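Local coordinates for protein 5'-methylthioadenosine nucleosidase / s-adenosylhomocysteine nucleosidase (Brucella melitensis bv. 1, PDB 4PR3) that belongs to the phosphorylase superfamily of alpha/beta proteins, built round a mixed beta sheet, and holds adenine in a pocket in this structure, at residues L134-D142 and R220-L230. Residues are numbered along the deposited sequence; the frame is centred on the assembly and turned at random.
Sequences LPFRVAGID and RVERAVADGLL
A chi1 of 176° sets Val138 CG1 opposite its own N and presents both methyl branches to the helix, and Leu229, with CG likewise opposite its N (chi1 -176°), reaches across to Val138 and Phe136. A Schellman motif closes helix 207-226: Gly228 takes a positive phi of 94°, and two backbone bonds run back into the last turn, Leu229 N to Ala224 O at 2.9 Å and Gly228 N to Val225 O at 3.0 Å. The turn at Gly228 leads directly into Leu229. In this phosphorylase-superfamily alpha/beta fold, the contact joins the C-terminal helix to the loop between strands 132-133 and 142-148 of the mixed sheet.

Val138 is the hub. Ala224 CB lies against both of its methyls, 3.9 Å from Val138 CG1, which also approaches the carbonyl of Arg220. Val138 CG2 in addition meets Leu229 CD2 at 4.0 Å, the two side chains crossing at about a right angle. Val221 CG2 adds a looser contact to the same branch of Val138.

Phe136 packs beside Leu229 and Leu230, just past the helix end. Aliphatic carbons lie on both faces of its ring: Leu229 CG stands 4.1 Å above one, off-centre, and Pro135 CG lies over the middle of the other. Leu229 O comes near Phe136 CE1, and Leu230 CD2 approaches obliquely, 3.5 Å from Phe136 CZ. Leu185 of strand 184-192 touches Phe136, Val221 and Leu229, tying this apolar patch to the sheet.

Toward the surface, a type II turn from Val138 to Ile141 meets Arg220. The Arg220 side chain runs antiparallel to that of Ile141, with Arg220 CD 4.0 Å from Ile141 CG1, and the turn about its CG-CD bond brings one guanidinium face under Gly140 O. Ala139 O lies at the guanidinium edge, 3.6 Å from Arg220 NE.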
loop_
_atom_site.group_PDB
_atom_site.type_symbol
_atom_site.label_atom_id
_atom_site.label_comp_id
_atom_site.label_asym_id
_atom_site.label_seq_id
_atom_site.Cartn_x
_atom_site.Cartn_y
_atom_site.Cartn_z
ATOM N N LEU A 134 -16.895 7.503 -3.115
ATOM C CA LEU A 134 -16.355 7.790 -4.437
ATOM C C LEU A 134 -17.228 8.858 -5.101
ATOM O O LEU A 134 -18.440 8.906 -4.871
ATOM C CB LEU A 134 -16.269 6.515 -5.287
ATOM C CG LEU A 134 -15.253 5.459 -4.820
ATOM C CD1 LEU A 134 -14.785 4.582 -5.977
ATOM C CD2 LEU A 134 -14.058 6.095 -4.121
ATOM N N PRO A 135 -16.614 9.727 -5.919
ATOM C CA PRO A 135 -17.302 10.915 -6.447
ATOM C C PRO A 135 -18.411 10.660 -7.473
ATOM O O PRO A 135 -19.247 11.541 -7.652
ATOM C CB PRO A 135 -16.164 11.708 -7.103
ATOM C CG PRO A 135 -15.158 10.675 -7.481
ATOM C CD PRO A 135 -15.211 9.659 -6.370
ATOM N N PHE A 136 -18.428 9.505 -8.130
ATOM C CA PHE A 136 -19.285 9.343 -9.306
ATOM C C PHE A 136 -20.382 8.284 -9.209
ATOM O O PHE A 136 -20.247 7.282 -8.509
ATOM C CB PHE A 136 -18.430 9.076 -10.545
ATOM C CG PHE A 136 -17.463 10.179 -10.854
ATOM C CD1 PHE A 136 -17.859 11.504 -10.773
ATOM C CD2 PHE A 136 -16.154 9.894 -11.207
ATOM C CE1 PHE A 136 -16.971 12.525 -11.054
ATOM C CE2 PHE A 136 -15.263 10.911 -11.486
ATOM C CZ PHE A 136 -15.673 12.230 -11.409
ATOM N N ARG A 137 -21.471 8.535 -9.929
ATOM C CA ARG A 137 -22.563 7.583 -10.075
ATOM C C ARG A 137 -22.990 7.535 -11.534
ATOM O O ARG A 137 -23.418 8.542 -12.091
ATOM C CB ARG A 137 -23.758 7.985 -9.207
ATOM C CG ARG A 137 -23.469 8.022 -7.711
ATOM C CD ARG A 137 -23.077 6.652 -7.183
ATOM N NE ARG A 137 -22.812 6.693 -5.749
ATOM C CZ ARG A 137 -21.619 6.929 -5.212
ATOM N NH1 ARG A 137 -20.562 7.138 -5.987
ATOM N NH2 ARG A 137 -21.481 6.951 -3.895
ATOM N N VAL A 138 -22.870 6.366 -12.151
ATOM C CA VAL A 138 -23.290 6.187 -13.533
ATOM C C VAL A 138 -24.605 5.420 -13.572
ATOM O O VAL A 138 -24.744 4.378 -12.931
ATOM C CB VAL A 138 -22.218 5.436 -14.351
ATOM C CG1 VAL A 138 -22.709 5.162 -15.765
ATOM C CG2 VAL A 138 -20.922 6.233 -14.374
ATOM N N ALA A 139 -25.573 5.945 -14.315
ATOM C CA ALA A 139 -26.890 5.323 -14.412
ATOM C C ALA A 139 -26.819 3.976 -15.118
ATOM O O ALA A 139 -26.037 3.798 -16.050
ATOM C CB ALA A 139 -27.854 6.242 -15.132
ATOM N N GLY A 140 -27.632 3.029 -14.665
ATOM C CA GLY A 140 -27.724 1.733 -15.312
ATOM C C GLY A 140 -26.811 0.682 -14.713
ATOM O O GLY A 140 -26.765 -0.455 -15.181
ATOM N N ILE A 141 -26.074 1.063 -13.675
ATOM C CA ILE A 141 -25.195 0.125 -12.987
ATOM C C ILE A 141 -25.496 0.118 -11.493
ATOM O O ILE A 141 -25.646 1.171 -10.878
ATOM C CB ILE A 141 -23.706 0.476 -13.204
ATOM C CG1 ILE A 141 -23.404 0.639 -14.694
ATOM C CG2 ILE A 141 -22.808 -0.587 -12.593
ATOM C CD1 ILE A 141 -22.009 1.135 -14.977
ATOM N N ASP A 142 -25.588 -1.074 -10.915
ATOM C CA ASP A 142 -25.796 -1.210 -9.481
ATOM C C ASP A 142 -24.638 -0.594 -8.704
ATOM O O ASP A 142 -23.505 -0.563 -9.182
ATOM C CB ASP A 142 -25.919 -2.685 -9.110
ATOM C CG ASP A 142 -27.322 -3.223 -9.290
ATOM O OD1 ASP A 142 -27.709 -3.518 -10.441
ATOM O OD2 ASP A 142 -28.027 -3.368 -8.270
ATOM N N ARG A 220 -21.022 1.961 -20.562
ATOM C CA ARG A 220 -21.923 2.931 -19.948
ATOM C C ARG A 220 -21.163 4.072 -19.278
ATOM O O ARG A 220 -21.654 5.199 -19.213
ATOM C CB ARG A 220 -22.856 2.254 -18.940
ATOM C CG ARG A 220 -23.531 1.008 -19.481
ATOM C CD ARG A 220 -24.574 0.478 -18.520
ATOM N NE ARG A 220 -25.805 1.252 -18.601
ATOM C CZ ARG A 220 -26.851 0.910 -19.344
ATOM N NH1 ARG A 220 -26.818 -0.202 -20.068
ATOM N NH2 ARG A 220 -27.931 1.678 -19.360
ATOM N N VAL A 221 -19.967 3.781 -18.777
ATOM C CA VAL A 221 -19.155 4.808 -18.135
ATOM C C VAL A 221 -18.601 5.789 -19.164
ATOM O O VAL A 221 -18.685 7.004 -18.979
ATOM C CB VAL A 221 -17.994 4.204 -17.315
ATOM C CG1 VAL A 221 -17.112 5.308 -16.752
ATOM C CG2 VAL A 221 -18.533 3.327 -16.194
ATOM N N GLU A 222 -18.046 5.258 -20.251
ATOM C CA GLU A 222 -17.517 6.097 -21.321
ATOM C C GLU A 222 -18.603 6.997 -21.913
ATOM O O GLU A 222 -18.354 8.161 -22.235
ATOM C CB GLU A 222 -16.868 5.242 -22.408
ATOM C CG GLU A 222 -15.595 4.542 -21.949
ATOM C CD GLU A 222 -14.902 3.794 -23.072
ATOM O OE1 GLU A 222 -15.505 3.663 -24.158
ATOM O OE2 GLU A 222 -13.755 3.340 -22.872
ATOM N N ARG A 223 -19.810 6.458 -22.036
ATOM C CA ARG A 223 -20.945 7.253 -22.467
ATOM C C ARG A 223 -21.237 8.353 -21.453
ATOM O O ARG A 223 -21.540 9.488 -21.825
ATOM C CB ARG A 223 -22.176 6.374 -22.659
ATOM C CG ARG A 223 -23.442 7.160 -22.934
ATOM C CD ARG A 223 -23.310 8.008 -24.194
ATOM N NE ARG A 223 -24.480 8.862 -24.395
ATOM C CZ ARG A 223 -25.636 8.437 -24.898
ATOM N NH1 ARG A 223 -25.779 7.164 -25.249
ATOM N NH2 ARG A 223 -26.650 9.283 -25.047
ATOM N N ALA A 224 -21.136 8.016 -20.173
ATOM C CA ALA A 224 -21.374 8.988 -19.114
ATOM C C ALA A 224 -20.311 10.080 -19.119
ATOM O O ALA A 224 -20.600 11.238 -18.824
ATOM C CB ALA A 224 -21.435 8.299 -17.755
ATOM N N VAL A 225 -19.078 9.706 -19.453
ATOM C CA VAL A 225 -17.988 10.672 -19.534
ATOM C C VAL A 225 -18.293 11.681 -20.634
ATOM O O VAL A 225 -18.136 12.888 -20.446
ATOM C CB VAL A 225 -16.626 9.988 -19.786
ATOM C CG1 VAL A 225 -15.568 11.013 -20.172
ATOM C CG2 VAL A 225 -16.191 9.210 -18.555
ATOM N N ALA A 226 -18.757 11.178 -21.772
ATOM C CA ALA A 226 -19.167 12.040 -22.876
ATOM C C ALA A 226 -20.351 12.920 -22.477
ATOM O O ALA A 226 -20.529 14.010 -23.017
ATOM C CB ALA A 226 -19.510 11.205 -24.099
ATOM N N ASP A 227 -21.139 12.450 -21.511
ATOM C CA ASP A 227 -22.318 13.173 -21.045
ATOM C C ASP A 227 -21.972 14.163 -19.940
ATOM O O ASP A 227 -22.860 14.800 -19.374
ATOM C CB ASP A 227 -23.389 12.209 -20.531
ATOM C CG ASP A 227 -24.006 11.376 -21.631
ATOM O OD1 ASP A 227 -23.831 11.726 -22.815
ATOM O OD2 ASP A 227 -24.677 10.375 -21.306
ATOM N N GLY A 228 -20.687 14.292 -19.630
ATOM C CA GLY A 228 -20.257 15.254 -18.632
ATOM C C GLY A 228 -20.113 14.725 -17.218
ATOM O O GLY A 228 -20.241 15.486 -16.260
ATOM N N LEU A 229 -19.851 13.425 -17.091
ATOM C CA LEU A 229 -19.618 12.799 -15.789
ATOM C C LEU A 229 -18.600 13.564 -14.941
ATOM O O LEU A 229 -18.717 13.613 -13.717
ATOM C CB LEU A 229 -19.158 11.349 -15.958
ATOM C CG LEU A 229 -18.956 10.542 -14.670
ATOM C CD1 LEU A 229 -20.288 10.313 -13.975
ATOM C CD2 LEU A 229 -18.259 9.219 -14.948
ATOM N N LEU A 230 -17.613 14.180 -15.581
ATOM C CA LEU A 230 -16.670 14.986 -14.824
ATOM C C LEU A 230 -17.060 16.448 -14.986
ATOM O O LEU A 230 -16.735 17.074 -15.995
ATOM C CB LEU A 230 -15.262 14.764 -15.376
ATOM C CG LEU A 230 -14.979 13.366 -15.946
ATOM C CD1 LEU A 230 -13.660 13.325 -16.698
ATOM C CD2 LEU A 230 -14.985 12.309 -14.852
#